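Leucine-rich repeat protein (Bacteroides thetaiotaomicron, PDB 4ECN) is of unknown function but, as an extracellular leucine-rich repeat protein with two transthyretin-clan domains, probably binds other proteins. Local coordinates at residues Thr132-Leu137 / Thr252-Val257; Leu631-Asn636 / Gly657-Asn662; Asn683-Phe688 / Ser705-Thr710. All blocks are in the same frame, centred on the assembly; numbering follows the deposited sequence.

Interaction 1: Thr132-Leu137 / Thr252-Val257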
ATOM      1  N   THR A 132     -36.904 -29.529  16.954  1.00 59.26           N
ATOM      2  CA  THR A 132     -37.602 -28.344  16.426  1.00 58.85           C
ATOM      3  C   THR A 132     -37.902 -27.360  17.582  1.00 63.28           C
ATOM      4  O   THR A 132     -37.897 -27.758  18.745  1.00 63.55           O
ATOM      5  CB  THR A 132     -38.857 -28.708  15.620  1.00 63.67           C
ATOM      6  OG1 THR A 132     -39.709 -29.544  16.394  1.00 65.83           O
ATOM      7  CG2 THR A 132     -38.515 -29.392  14.294  1.00 59.38           C
ATOM      8  N   VAL A 133     -38.083 -26.060  17.260  1.00 59.69           N
ATOM      9  CA  VAL A 133     -38.258 -24.996  18.258  1.00 59.60           C
ATOM     10  C   VAL A 133     -39.285 -23.959  17.812  1.00 64.67           C
ATOM     11  O   VAL A 133     -39.390 -23.648  16.626  1.00 65.24           O
ATOM     12  CB  VAL A 133     -36.881 -24.300  18.534  1.00 62.30           C
ATOM     13  CG1 VAL A 133     -37.032 -22.892  19.103  1.00 61.43           C
ATOM     14  CG2 VAL A 133     -36.017 -25.142  19.462  1.00 62.42           C
ATOM     15  N   THR A 134     -39.996 -23.388  18.797  1.00 60.44           N
ATOM     16  CA  THR A 134     -40.914 -22.261  18.651  1.00 60.19           C
ATOM     17  C   THR A 134     -40.486 -21.210  19.648  1.00 63.55           C
ATOM     18  O   THR A 134     -40.019 -21.549  20.740  1.00 62.15           O
ATOM     19  CB  THR A 134     -42.385 -22.651  18.818  1.00 67.44           C
ATOM     20  OG1 THR A 134     -42.554 -23.280  20.093  1.00 75.28           O
ATOM     21  CG2 THR A 134     -42.893 -23.529  17.693  1.00 60.69           C
ATOM     22  N   PHE A 135     -40.647 -19.940  19.286  1.00 59.98           N
ATOM     23  CA  PHE A 135     -40.240 -18.835  20.145  1.00 58.84           C
ATOM     24  C   PHE A 135     -41.443 -18.143  20.766  1.00 63.27           C
ATOM     25  O   PHE A 135     -42.560 -18.210  20.239  1.00 64.34           O
ATOM     26  CB  PHE A 135     -39.396 -17.829  19.343  1.00 59.38           C
ATOM     27  CG  PHE A 135     -38.136 -18.478  18.827  1.00 59.27           C
ATOM     28  CD1 PHE A 135     -36.995 -18.545  19.619  1.00 61.37           C
ATOM     29  CD2 PHE A 135     -38.120 -19.116  17.592  1.00 59.40           C
ATOM     30  CE1 PHE A 135     -35.853 -19.200  19.167  1.00 60.67           C
ATOM     31  CE2 PHE A 135     -36.971 -19.765  17.141  1.00 60.59           C
ATOM     32  CZ  PHE A 135     -35.848 -19.789  17.922  1.00 58.08           C
ATOM     33  N   LYS A 136     -41.195 -17.510  21.913  1.00 58.35           N
ATOM     34  CA  LYS A 136     -42.146 -16.740  22.685  1.00 58.65           C
ATOM     35  C   LYS A 136     -41.477 -15.428  23.030  1.00 65.00           C
ATOM     36  O   LYS A 136     -40.511 -15.389  23.818  1.00 63.88           O
ATOM     37  CB  LYS A 136     -42.594 -17.526  23.918  1.00 61.02           C
ATOM     38  CG  LYS A 136     -43.550 -16.810  24.862  1.00 72.03           C
ATOM     39  CD  LYS A 136     -43.524 -17.530  26.215  1.00 82.38           C
ATOM     40  CE  LYS A 136     -44.432 -16.967  27.277  1.00 90.96           C
ATOM     41  NZ  LYS A 136     -45.857 -17.250  26.980  1.00101.52           N
ATOM     42  N   LEU A 137     -41.942 -14.367  22.354  1.00 63.99           N
ATOM     43  CA  LEU A 137     -41.477 -12.992  22.515  1.00 64.94           C
ATOM     44  C   LEU A 137     -42.062 -12.425  23.808  1.00 72.53           C
ATOM     45  O   LEU A 137     -43.261 -12.540  24.029  1.00 72.28           O
ATOM     46  CB  LEU A 137     -41.866 -12.140  21.294  1.00 64.75           C
ATOM     47  CG  LEU A 137     -41.057 -12.285  20.007  1.00 68.52           C
ATOM     48  CD1 LEU A 137     -41.292 -13.635  19.315  1.00 68.22           C
ATOM     49  CD2 LEU A 137     -41.437 -11.188  19.031  1.00 71.48           C
ATOM     50  N   THR A 252     -39.090 -28.344  21.166  1.00 66.47           N
ATOM     51  CA  THR A 252     -38.956 -27.482  22.330  1.00 66.33           C
ATOM     52  C   THR A 252     -39.908 -26.305  22.086  1.00 71.09           C
ATOM     53  O   THR A 252     -39.875 -25.696  21.019  1.00 71.01           O
ATOM     54  CB  THR A 252     -37.489 -27.097  22.552  1.00 68.85           C
ATOM     55  OG1 THR A 252     -36.711 -28.298  22.703  1.00 65.43           O
ATOM     56  CG2 THR A 252     -37.305 -26.147  23.751  1.00 62.34           C
ATOM     57  N   LYS A 253     -40.792 -26.030  23.038  1.00 68.21           N
ATOM     58  CA  LYS A 253     -41.781 -24.986  22.853  1.00 68.46           C
ATOM     59  C   LYS A 253     -41.418 -23.739  23.650  1.00 73.00           C
ATOM     60  O   LYS A 253     -40.862 -23.833  24.748  1.00 72.55           O
ATOM     61  CB  LYS A 253     -43.171 -25.515  23.280  1.00 71.96           C
ATOM     62  CG  LYS A 253     -44.368 -24.656  22.862  1.00 83.35           C
ATOM     63  CD  LYS A 253     -45.636 -25.042  23.637  1.00 88.91           C
ATOM     64  CE  LYS A 253     -46.764 -24.054  23.411  1.00 90.02           C
ATOM     65  NZ  LYS A 253     -47.940 -24.326  24.281  1.00 92.27           N
ATOM     66  N   ASP A 254     -41.770 -22.568  23.079  1.00 70.23           N
ATOM     67  CA  ASP A 254     -41.688 -21.210  23.623  1.00 70.17           C
ATOM     68  C   ASP A 254     -40.298 -20.864  24.229  1.00 72.11           C
ATOM     69  O   ASP A 254     -40.153 -20.638  25.441  1.00 72.32           O
ATOM     70  CB  ASP A 254     -42.792 -21.000  24.670  1.00 73.30           C
ATOM     71  CG  ASP A 254     -44.182 -20.939  24.049  1.00 91.25           C
ATOM     72  OD1 ASP A 254     -44.275 -20.847  22.786  1.00 91.32           O
ATOM     73  OD2 ASP A 254     -45.177 -20.949  24.818  1.00100.78           O
ATOM     74  N   ALA A 255     -39.304 -20.747  23.325  1.00 65.79           N
ATOM     75  CA  ALA A 255     -37.919 -20.339  23.577  1.00 63.16           C
ATOM     76  C   ALA A 255     -37.884 -18.815  23.770  1.00 61.67           C
ATOM     77  O   ALA A 255     -38.510 -18.096  22.993  1.00 61.19           O
ATOM     78  CB  ALA A 255     -37.040 -20.785  22.413  1.00 63.19           C
ATOM     79  N   ASN A 256     -37.191 -18.322  24.801  1.00 55.59           N
ATOM     80  CA  ASN A 256     -37.226 -16.901  25.159  1.00 55.41           C
ATOM     81  C   ASN A 256     -36.547 -15.903  24.152  1.00 60.41           C
ATOM     82  O   ASN A 256     -35.334 -15.935  23.952  1.00 60.78           O
ATOM     83  CB  ASN A 256     -36.567 -16.672  26.520  1.00 50.31           C
ATOM     84  CG  ASN A 256     -36.716 -15.253  27.035  1.00 62.33           C
ATOM     85  OD1 ASN A 256     -35.752 -14.658  27.552  1.00 51.99           O
ATOM     86  ND2 ASN A 256     -37.933 -14.677  26.904  1.00 54.84           N
ATOM     87  N   VAL A 257     -37.344 -14.938  23.643  1.00 56.07           N
ATOM     88  CA  VAL A 257     -36.890 -13.816  22.828  1.00 55.32           C
ATOM     89  C   VAL A 257     -37.205 -12.550  23.659  1.00 60.95           C
ATOM     90  O   VAL A 257     -38.352 -12.089  23.662  1.00 61.29           O
ATOM     91  CB  VAL A 257     -37.480 -13.796  21.396  1.00 59.32           C
ATOM     92  CG1 VAL A 257     -36.968 -12.594  20.608  1.00 58.71           C
ATOM     93  CG2 VAL A 257     -37.163 -15.091  20.652  1.00 58.65           C
TER
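Lys136 and Val257 bury the most surface where strands 130-139 and 251-259 pair in parallel, in a mixed sheet of the DUF4458 region, a family of the transthyretin clan. The backbone of Lys136 grips two residues of the partner strand: its N donates to Ala255 O at 3.0 Å, and its O accepts from Val257 N at 3.2 Å, with the donor 40° above the carbonyl plane. A beta bulge at Lys253-Asp254 shifts the register by one. Asp254 takes left-handed backbone angles there, and its N turns to Thr134 OG1 at 3.2 Å, while Thr134 O receives Ala255 N. The bulge also sets Asp254 against Lys136, CB to CB at 3.6 Å. With CG anti to the backbone N (chi1 177°), the lysine chain crosses Asp254 obliquely; Lys136 NZ comes to 4.3 Å from Asp254 OD2, beyond a salt bridge, though the opposite charges may attract weakly. Val133, Phe135, Ala255 and Val257 pack as an apolar group on one face, where Val160 of strand 157-164 touches both Phe135 and Val257. Here Val257 points one branch at the aromatic ring, its CG2 3.6 Å from Phe135 CD1, and the other at Leu137 CG.

Interaction 2: Leu631-Asn636 / Gly657-Asn662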
ATOM      1  N   LEU A 631      18.830  19.523 -18.287  1.00 46.37           N
ATOM      2  CA  LEU A 631      19.449  20.686 -17.645  1.00 45.40           C
ATOM      3  C   LEU A 631      20.792  21.011 -18.261  1.00 50.06           C
ATOM      4  O   LEU A 631      21.663  20.142 -18.308  1.00 49.72           O
ATOM      5  CB  LEU A 631      19.624  20.513 -16.130  1.00 44.13           C
ATOM      6  CG  LEU A 631      18.370  20.493 -15.267  1.00 48.46           C
ATOM      7  CD1 LEU A 631      18.727  20.200 -13.822  1.00 48.21           C
ATOM      8  CD2 LEU A 631      17.610  21.797 -15.361  1.00 51.14           C
ATOM      9  N   LYS A 632      20.940  22.271 -18.734  1.00 46.12           N
ATOM     10  CA  LYS A 632      22.159  22.813 -19.337  1.00 45.59           C
ATOM     11  C   LYS A 632      23.149  23.329 -18.268  1.00 49.94           C
ATOM     12  O   LYS A 632      24.358  23.364 -18.514  1.00 50.02           O
ATOM     13  CB  LYS A 632      21.808  23.969 -20.297  1.00 48.19           C
ATOM     14  CG  LYS A 632      20.914  23.627 -21.478  1.00 54.17           C
ATOM     15  CD  LYS A 632      20.530  24.898 -22.197  1.00 63.32           C
ATOM     16  CE  LYS A 632      19.371  24.737 -23.145  1.00 74.58           C
ATOM     17  NZ  LYS A 632      19.087  26.002 -23.875  1.00 84.35           N
ATOM     18  N   TYR A 633      22.623  23.794 -17.111  1.00 46.25           N
ATOM     19  CA  TYR A 633      23.388  24.422 -16.019  1.00 44.99           C
ATOM     20  C   TYR A 633      22.928  24.014 -14.623  1.00 47.37           C
ATOM     21  O   TYR A 633      21.739  23.691 -14.432  1.00 46.28           O
ATOM     22  CB  TYR A 633      23.251  25.974 -16.080  1.00 45.56           C
ATOM     23  CG  TYR A 633      23.510  26.607 -17.426  1.00 46.38           C
ATOM     24  CD1 TYR A 633      24.803  26.924 -17.832  1.00 48.31           C
ATOM     25  CD2 TYR A 633      22.457  26.939 -18.273  1.00 47.25           C
ATOM     26  CE1 TYR A 633      25.044  27.546 -19.057  1.00 49.41           C
ATOM     27  CE2 TYR A 633      22.688  27.523 -19.519  1.00 48.76           C
ATOM     28  CZ  TYR A 633      23.983  27.835 -19.901  1.00 58.22           C
ATOM     29  OH  TYR A 633      24.208  28.442 -21.110  1.00 63.46           O
ATOM     30  N   ILE A 634      23.856  24.138 -13.630  1.00 41.99           N
ATOM     31  CA  ILE A 634      23.541  23.957 -12.219  1.00 41.54           C
ATOM     32  C   ILE A 634      22.791  25.242 -11.818  1.00 49.38           C
ATOM     33  O   ILE A 634      23.333  26.342 -12.029  1.00 49.97           O
ATOM     34  CB  ILE A 634      24.785  23.633 -11.328  1.00 43.89           C
ATOM     35  CG1 ILE A 634      25.470  22.311 -11.748  1.00 42.81           C
ATOM     36  CG2 ILE A 634      24.420  23.591  -9.828  1.00 43.78           C
ATOM     37  CD1 ILE A 634      26.960  22.337 -11.581  1.00 37.62           C
ATOM     38  N   PRO A 635      21.510  25.148 -11.361  1.00 46.74           N
ATOM     39  CA  PRO A 635      20.771  26.376 -11.012  1.00 46.80           C
ATOM     40  C   PRO A 635      21.327  27.037  -9.735  1.00 49.46           C
ATOM     41  O   PRO A 635      21.707  26.334  -8.796  1.00 48.04           O
ATOM     42  CB  PRO A 635      19.336  25.873 -10.820  1.00 48.33           C
ATOM     43  CG  PRO A 635      19.486  24.453 -10.405  1.00 51.59           C
ATOM     44  CD  PRO A 635      20.701  23.933 -11.102  1.00 47.02           C
ATOM     45  N   ASN A 636      21.389  28.386  -9.708  1.00 46.78           N
ATOM     46  CA  ASN A 636      21.902  29.144  -8.559  1.00 46.78           C
ATOM     47  C   ASN A 636      20.777  29.359  -7.499  1.00 52.99           C
ATOM     48  O   ASN A 636      20.445  30.503  -7.137  1.00 54.97           O
ATOM     49  CB  ASN A 636      22.492  30.479  -9.022  1.00 42.51           C
ATOM     50  CG  ASN A 636      23.356  31.144  -7.987  1.00 61.28           C
ATOM     51  OD1 ASN A 636      23.871  30.513  -7.057  1.00 63.64           O
ATOM     52  ND2 ASN A 636      23.591  32.422  -8.160  1.00 50.13           N
ATOM     53  N   GLY A 657      27.160  21.600 -18.972  1.00 48.21           N
ATOM     54  CA  GLY A 657      28.418  21.861 -19.673  1.00 49.18           C
ATOM     55  C   GLY A 657      28.349  21.759 -21.186  1.00 54.99           C
ATOM     56  O   GLY A 657      29.362  21.934 -21.875  1.00 55.40           O
ATOM     57  N   SER A 658      27.150  21.447 -21.715  1.00 51.76           N
ATOM     58  CA  SER A 658      26.921  21.326 -23.151  1.00 51.54           C
ATOM     59  C   SER A 658      26.905  22.704 -23.779  1.00 57.41           C
ATOM     60  O   SER A 658      27.121  22.819 -24.983  1.00 57.58           O
ATOM     61  CB  SER A 658      25.630  20.569 -23.451  1.00 52.21           C
ATOM     62  OG  SER A 658      24.474  21.226 -22.965  1.00 58.83           O
ATOM     63  N   GLU A 659      26.710  23.753 -22.950  1.00 54.90           N
ATOM     64  CA  GLU A 659      26.669  25.138 -23.410  1.00 55.53           C
ATOM     65  C   GLU A 659      28.006  25.866 -23.178  1.00 59.07           C
ATOM     66  O   GLU A 659      28.121  27.041 -23.540  1.00 59.19           O
ATOM     67  CB  GLU A 659      25.528  25.898 -22.731  1.00 57.06           C
ATOM     68  CG  GLU A 659      24.161  25.481 -23.243  1.00 67.65           C
ATOM     69  CD  GLU A 659      23.978  25.622 -24.743  1.00 85.98           C
ATOM     70  OE1 GLU A 659      24.234  26.726 -25.280  1.00 72.32           O
ATOM     71  OE2 GLU A 659      23.585  24.618 -25.381  1.00 79.39           O
ATOM     72  N   GLY A 660      29.006  25.168 -22.639  1.00 54.67           N
ATOM     73  CA  GLY A 660      30.331  25.752 -22.454  1.00 54.65           C
ATOM     74  C   GLY A 660      30.766  26.062 -21.035  1.00 58.89           C
ATOM     75  O   GLY A 660      31.973  26.163 -20.769  1.00 59.13           O
ATOM     76  N   ARG A 661      29.804  26.268 -20.123  1.00 53.75           N
ATOM     77  CA  ARG A 661      30.125  26.528 -18.720  1.00 52.30           C
ATOM     78  C   ARG A 661      29.026  25.911 -17.875  1.00 51.40           C
ATOM     79  O   ARG A 661      27.898  25.794 -18.338  1.00 51.23           O
ATOM     80  CB  ARG A 661      30.372  28.019 -18.424  1.00 54.52           C
ATOM     81  CG  ARG A 661      29.362  29.025 -18.937  1.00 68.17           C
ATOM     82  CD  ARG A 661      29.963  30.428 -18.892  1.00 82.79           C
ATOM     83  NE  ARG A 661      30.479  30.810 -17.567  1.00 87.56           N
ATOM     84  CZ  ARG A 661      29.760  31.417 -16.623  1.00 90.88           C
ATOM     85  NH1 ARG A 661      28.479  31.706 -16.836  1.00 73.47           N
ATOM     86  NH2 ARG A 661      30.314  31.726 -15.453  1.00 60.09           N
ATOM     87  N   ASN A 662      29.379  25.413 -16.689  1.00 45.14           N
ATOM     88  CA  ASN A 662      28.460  24.626 -15.849  1.00 43.34           C
ATOM     89  C   ASN A 662      27.375  25.485 -15.145  1.00 45.34           C
ATOM     90  O   ASN A 662      26.385  24.915 -14.702  1.00 44.44           O
ATOM     91  CB  ASN A 662      29.249  23.832 -14.794  1.00 40.43           C
ATOM     92  CG  ASN A 662      30.406  22.991 -15.324  1.00 53.12           C
ATOM     93  OD1 ASN A 662      31.475  22.956 -14.708  1.00 54.55           O
ATOM     94  ND2 ASN A 662      30.260  22.335 -16.489  1.00 34.12           N
TER
HETATM   95  O   HOH W   1      26.385  24.342 -19.956  1.00 42.70           O
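Ile634 and Asn662 are joined by the firmer of the two direct backbone hydrogen bonds: Ile634 N donates to Asn662 O at 2.9 Å, almost straight at the hydrogen (167°). The second, from Gly657 N to Lys632 O, is weak at 3.3 Å. Gly657 holds backbone angles at which a CB would run into the preceding carbonyl oxygen, so the turn calls for glycine, and the same is true of Gly660.

A water completes the polar contact. It donates to Lys632 O and to Arg661 O, the latter at 2.6 Å, and accepts from Glu659 N at 3.1 Å and, weakly, from Gly657 N. Four backbone groups from both segments thus share one water, which bridges the two turns.

Side-chain packing centres on Tyr633. Its CG sits beside the backbone N, opposite the carbonyl carbon (chi1 -50°), which carries the ring along the turn: CD1 lies 3.3 Å from Arg661 O, the carbonyl carbon of Asn662 meets the ring edge in plane, and OH reaches Glu659 CB. Replacing Tyr633 with an alanine would probably leave the stem of Glu659 without its aromatic neighbour and open a gap beside the Arg661 carbonyl. The extended Lys632 lays its CD against Glu659 CG at 3.8 Å.

No salt bridge joins the segments; at 4.9 Å any attraction between Lys632 NZ and Glu659 OE2 is probably modest. Lys632 NZ also forms a weak, long ion pair with Glu608, while the guanidinium of Arg661 bonds to Cys665 O. Loops that follow neighbouring parallel strands, here 623-625 and 646-650, and stack through backbone bonds are typical of successive coils in a leucine-rich repeat solenoid.

Interaction 3: Asn683-Phe688 / Ser705-Thr710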
ATOM      1  N   ASN A 683      26.701  13.703 -17.697  1.00 43.27           N
ATOM      2  CA  ASN A 683      26.489  15.083 -18.126  1.00 42.85           C
ATOM      3  C   ASN A 683      27.433  15.349 -19.277  1.00 45.59           C
ATOM      4  O   ASN A 683      27.799  14.406 -19.971  1.00 46.72           O
ATOM      5  CB  ASN A 683      26.649  16.069 -16.961  1.00 41.12           C
ATOM      6  CG  ASN A 683      25.359  16.251 -16.203  1.00 52.26           C
ATOM      7  OD1 ASN A 683      24.393  16.728 -16.757  1.00 50.30           O
ATOM      8  ND2 ASN A 683      25.295  15.886 -14.935  1.00 38.43           N
ATOM      9  N   GLU A 684      27.770  16.597 -19.544  1.00 41.80           N
ATOM     10  CA  GLU A 684      28.642  16.931 -20.661  1.00 42.41           C
ATOM     11  C   GLU A 684      29.711  17.909 -20.193  1.00 48.58           C
ATOM     12  O   GLU A 684      30.162  18.772 -20.953  1.00 50.99           O
ATOM     13  CB  GLU A 684      27.824  17.498 -21.824  1.00 44.39           C
ATOM     14  CG  GLU A 684      26.812  16.522 -22.406  1.00 50.53           C
ATOM     15  CD  GLU A 684      25.957  17.081 -23.520  1.00 68.75           C
ATOM     16  OE1 GLU A 684      26.518  17.658 -24.478  1.00 77.03           O
ATOM     17  OE2 GLU A 684      24.722  16.901 -23.453  1.00 70.13           O
ATOM     18  N   ILE A 685      30.129  17.741 -18.923  1.00 43.39           N
ATOM     19  CA  ILE A 685      31.112  18.558 -18.226  1.00 41.87           C
ATOM     20  C   ILE A 685      32.476  18.310 -18.823  1.00 46.96           C
ATOM     21  O   ILE A 685      32.976  17.174 -18.830  1.00 47.70           O
ATOM     22  CB  ILE A 685      31.068  18.249 -16.712  1.00 43.10           C
ATOM     23  CG1 ILE A 685      29.700  18.693 -16.109  1.00 42.58           C
ATOM     24  CG2 ILE A 685      32.250  18.894 -15.986  1.00 42.40           C
ATOM     25  CD1 ILE A 685      29.348  18.041 -14.825  1.00 43.66           C
ATOM     26  N   GLN A 686      33.068  19.387 -19.344  1.00 42.53           N
ATOM     27  CA  GLN A 686      34.398  19.366 -19.946  1.00 41.18           C
ATOM     28  C   GLN A 686      35.406  20.056 -19.047  1.00 43.22           C
ATOM     29  O   GLN A 686      36.579  19.713 -19.091  1.00 43.13           O
ATOM     30  CB  GLN A 686      34.361  20.030 -21.315  1.00 42.64           C
ATOM     31  CG  GLN A 686      34.503  19.030 -22.433  1.00 52.55           C
ATOM     32  CD  GLN A 686      34.173  19.624 -23.773  1.00 68.17           C
ATOM     33  OE1 GLN A 686      33.000  19.780 -24.138  1.00 57.67           O
ATOM     34  NE2 GLN A 686      35.196  19.872 -24.571  1.00 64.39           N
ATOM     35  N   LYS A 687      34.937  21.024 -18.235  1.00 39.41           N
ATOM     36  CA  LYS A 687      35.702  21.813 -17.280  1.00 39.39           C
ATOM     37  C   LYS A 687      35.254  21.440 -15.872  1.00 45.48           C
ATOM     38  O   LYS A 687      34.067  21.510 -15.551  1.00 45.56           O
ATOM     39  CB  LYS A 687      35.533  23.335 -17.556  1.00 42.50           C
ATOM     40  CG  LYS A 687      36.678  24.236 -17.012  1.00 65.85           C
ATOM     41  CD  LYS A 687      36.505  24.720 -15.538  1.00 79.84           C
ATOM     42  CE  LYS A 687      37.790  25.091 -14.798  1.00 81.13           C
ATOM     43  NZ  LYS A 687      38.597  23.892 -14.392  1.00 80.21           N
ATOM     44  N   PHE A 688      36.205  21.020 -15.037  1.00 44.11           N
ATOM     45  CA  PHE A 688      35.966  20.621 -13.650  1.00 43.82           C
ATOM     46  C   PHE A 688      35.229  21.777 -12.887  1.00 49.18           C
ATOM     47  O   PHE A 688      35.602  22.943 -13.060  1.00 50.51           O
ATOM     48  CB  PHE A 688      37.290  20.249 -12.994  1.00 45.26           C
ATOM     49  CG  PHE A 688      37.131  19.828 -11.564  1.00 46.79           C
ATOM     50  CD1 PHE A 688      37.180  20.765 -10.537  1.00 49.02           C
ATOM     51  CD2 PHE A 688      36.911  18.493 -11.236  1.00 49.00           C
ATOM     52  CE1 PHE A 688      37.010  20.376  -9.216  1.00 49.48           C
ATOM     53  CE2 PHE A 688      36.791  18.099  -9.904  1.00 50.79           C
ATOM     54  CZ  PHE A 688      36.821  19.046  -8.906  1.00 48.34           C
ATOM     55  N   SER A 705      31.419  11.063 -12.581  1.00 37.14           N
ATOM     56  CA  SER A 705      31.645   9.980 -13.524  1.00 37.21           C
ATOM     57  C   SER A 705      30.802  10.200 -14.766  1.00 42.30           C
ATOM     58  O   SER A 705      29.802  10.890 -14.699  1.00 43.37           O
ATOM     59  CB  SER A 705      31.362   8.613 -12.895  1.00 42.12           C
ATOM     60  OG  SER A 705      29.992   8.324 -12.679  1.00 56.57           O
ATOM     61  N   ASN A 706      31.228   9.651 -15.908  1.00 39.18           N
ATOM     62  CA  ASN A 706      30.545   9.710 -17.205  1.00 38.90           C
ATOM     63  C   ASN A 706      30.373  11.160 -17.633  1.00 44.69           C
ATOM     64  O   ASN A 706      29.263  11.688 -17.692  1.00 44.97           O
ATOM     65  CB  ASN A 706      29.219   8.968 -17.192  1.00 34.40           C
ATOM     66  CG  ASN A 706      29.396   7.504 -16.905  1.00 50.82           C
ATOM     67  OD1 ASN A 706      29.417   7.073 -15.735  1.00 55.94           O
ATOM     68  ND2 ASN A 706      29.488   6.704 -17.959  1.00 30.14           N
ATOM     69  N   ASN A 707      31.518  11.801 -17.906  1.00 41.97           N
ATOM     70  CA  ASN A 707      31.625  13.174 -18.369  1.00 41.98           C
ATOM     71  C   ASN A 707      32.732  13.246 -19.412  1.00 47.89           C
ATOM     72  O   ASN A 707      33.258  12.196 -19.816  1.00 49.57           O
ATOM     73  CB  ASN A 707      31.820  14.148 -17.225  1.00 38.93           C
ATOM     74  CG  ASN A 707      30.490  14.504 -16.601  1.00 51.35           C
ATOM     75  OD1 ASN A 707      29.659  15.176 -17.216  1.00 44.64           O
ATOM     76  ND2 ASN A 707      30.241  14.045 -15.383  1.00 36.41           N
ATOM     77  N   LEU A 708      33.015  14.465 -19.920  1.00 42.33           N
ATOM     78  CA  LEU A 708      33.902  14.680 -21.062  1.00 40.59           C
ATOM     79  C   LEU A 708      35.220  15.411 -20.734  1.00 44.52           C
ATOM     80  O   LEU A 708      35.804  16.019 -21.634  1.00 46.05           O
ATOM     81  CB  LEU A 708      33.120  15.514 -22.085  1.00 40.01           C
ATOM     82  CG  LEU A 708      31.832  14.885 -22.628  1.00 42.55           C
ATOM     83  CD1 LEU A 708      31.005  15.906 -23.348  1.00 42.45           C
ATOM     84  CD2 LEU A 708      32.115  13.679 -23.508  1.00 41.26           C
HETATM   85  N   MSE A 709      35.718  15.297 -19.496  1.00 38.68           N
HETATM   86  CA  MSE A 709      36.955  15.958 -19.074  1.00 37.71           C
HETATM   87  C   MSE A 709      38.182  15.242 -19.614  1.00 45.37           C
HETATM   88  O   MSE A 709      38.238  14.022 -19.552  1.00 47.08           O
HETATM   89  CB  MSE A 709      37.018  16.019 -17.542  1.00 37.82           C
HETATM   90  CG  MSE A 709      36.033  17.024 -16.952  1.00 42.27           C
HETATM   91 SE   MSE A 709      36.003  16.947 -15.022  0.75 46.81          SE
HETATM   92  CE  MSE A 709      34.469  15.820 -14.821  1.00 43.18           C
ATOM     93  N   THR A 710      39.164  15.987 -20.132  1.00 42.14           N
ATOM     94  CA  THR A 710      40.397  15.389 -20.677  1.00 42.02           C
ATOM     95  C   THR A 710      41.618  15.649 -19.755  1.00 49.03           C
ATOM     96  O   THR A 710      42.706  15.080 -19.970  1.00 49.02           O
ATOM     97  CB  THR A 710      40.680  15.921 -22.075  1.00 40.74           C
ATOM     98  OG1 THR A 710      40.881  17.339 -22.009  1.00 42.03           O
ATOM     99  CG2 THR A 710      39.590  15.556 -23.068  1.00 32.38           C
TER
HETATM  100  O   HOH W   2      39.348  19.138 -20.237  1.00 52.69           O
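A chi1 of -83° swings the Asn707 amide away from its own carbonyl and against Ile685; in Met709, chi1 (-72°) and an extended chi2 set SE beside Phe688, and the bend at chi3 (-97°) turns CE toward Ile685 CG2. Segments 683-688 and 705-710 are stacked coils of the leucine-rich repeat solenoid, in which an inward-facing asparagine is a consensus feature. Asn707 OD1 accepts from Ile685 N at 3.1 Å, the donor tilted from the carbonyl plane, and its ND2 donates to Leu680 O and Leu704 O. The buried amide is held by three backbone groups, which probably restrict its rotation. One coil earlier Asn683 plays a like part, bonding to Ile656 N, Phe651 O and Leu680 O. Backbone bonds extend the stacking: Asn683 N to Asn706 O, and Leu708 N to Ile685 O at 2.9 Å. Leu708 leans its CD1 over the backbone of Glu684, 3.7 Å from CA. A water links Gln686 O to Thr710 N. Deeper in, the selenomethionine Met709 lies alongside Ile685, CE 4.0 Å from CG2, and makes a Met-aromatic contact in which SE approaches the edge of the Phe688 ring, 5.5 Å from its centroid.

From the N terminus, interaction 1 comes first, closing a span of 114 residues by pairing the first and last strands, in chain order, of a mixed sheet in the DUF4458 region. The chain then runs through the earlier leucine-rich repeats before interaction 2 closes a 20-residue span and interaction 3 a 16-residue one. The three follow in series; none nests or crosses. Interaction 1 lies across the chain's centre from the others, about 73 Å from interaction 2 between nearest atoms. Interactions 2 and 3, their centres 12 Å apart, touch where Ser658 packs on Glu684 and continue one another along the solenoid; Lys655, just before 657-662, forms a salt bridge with Glu684.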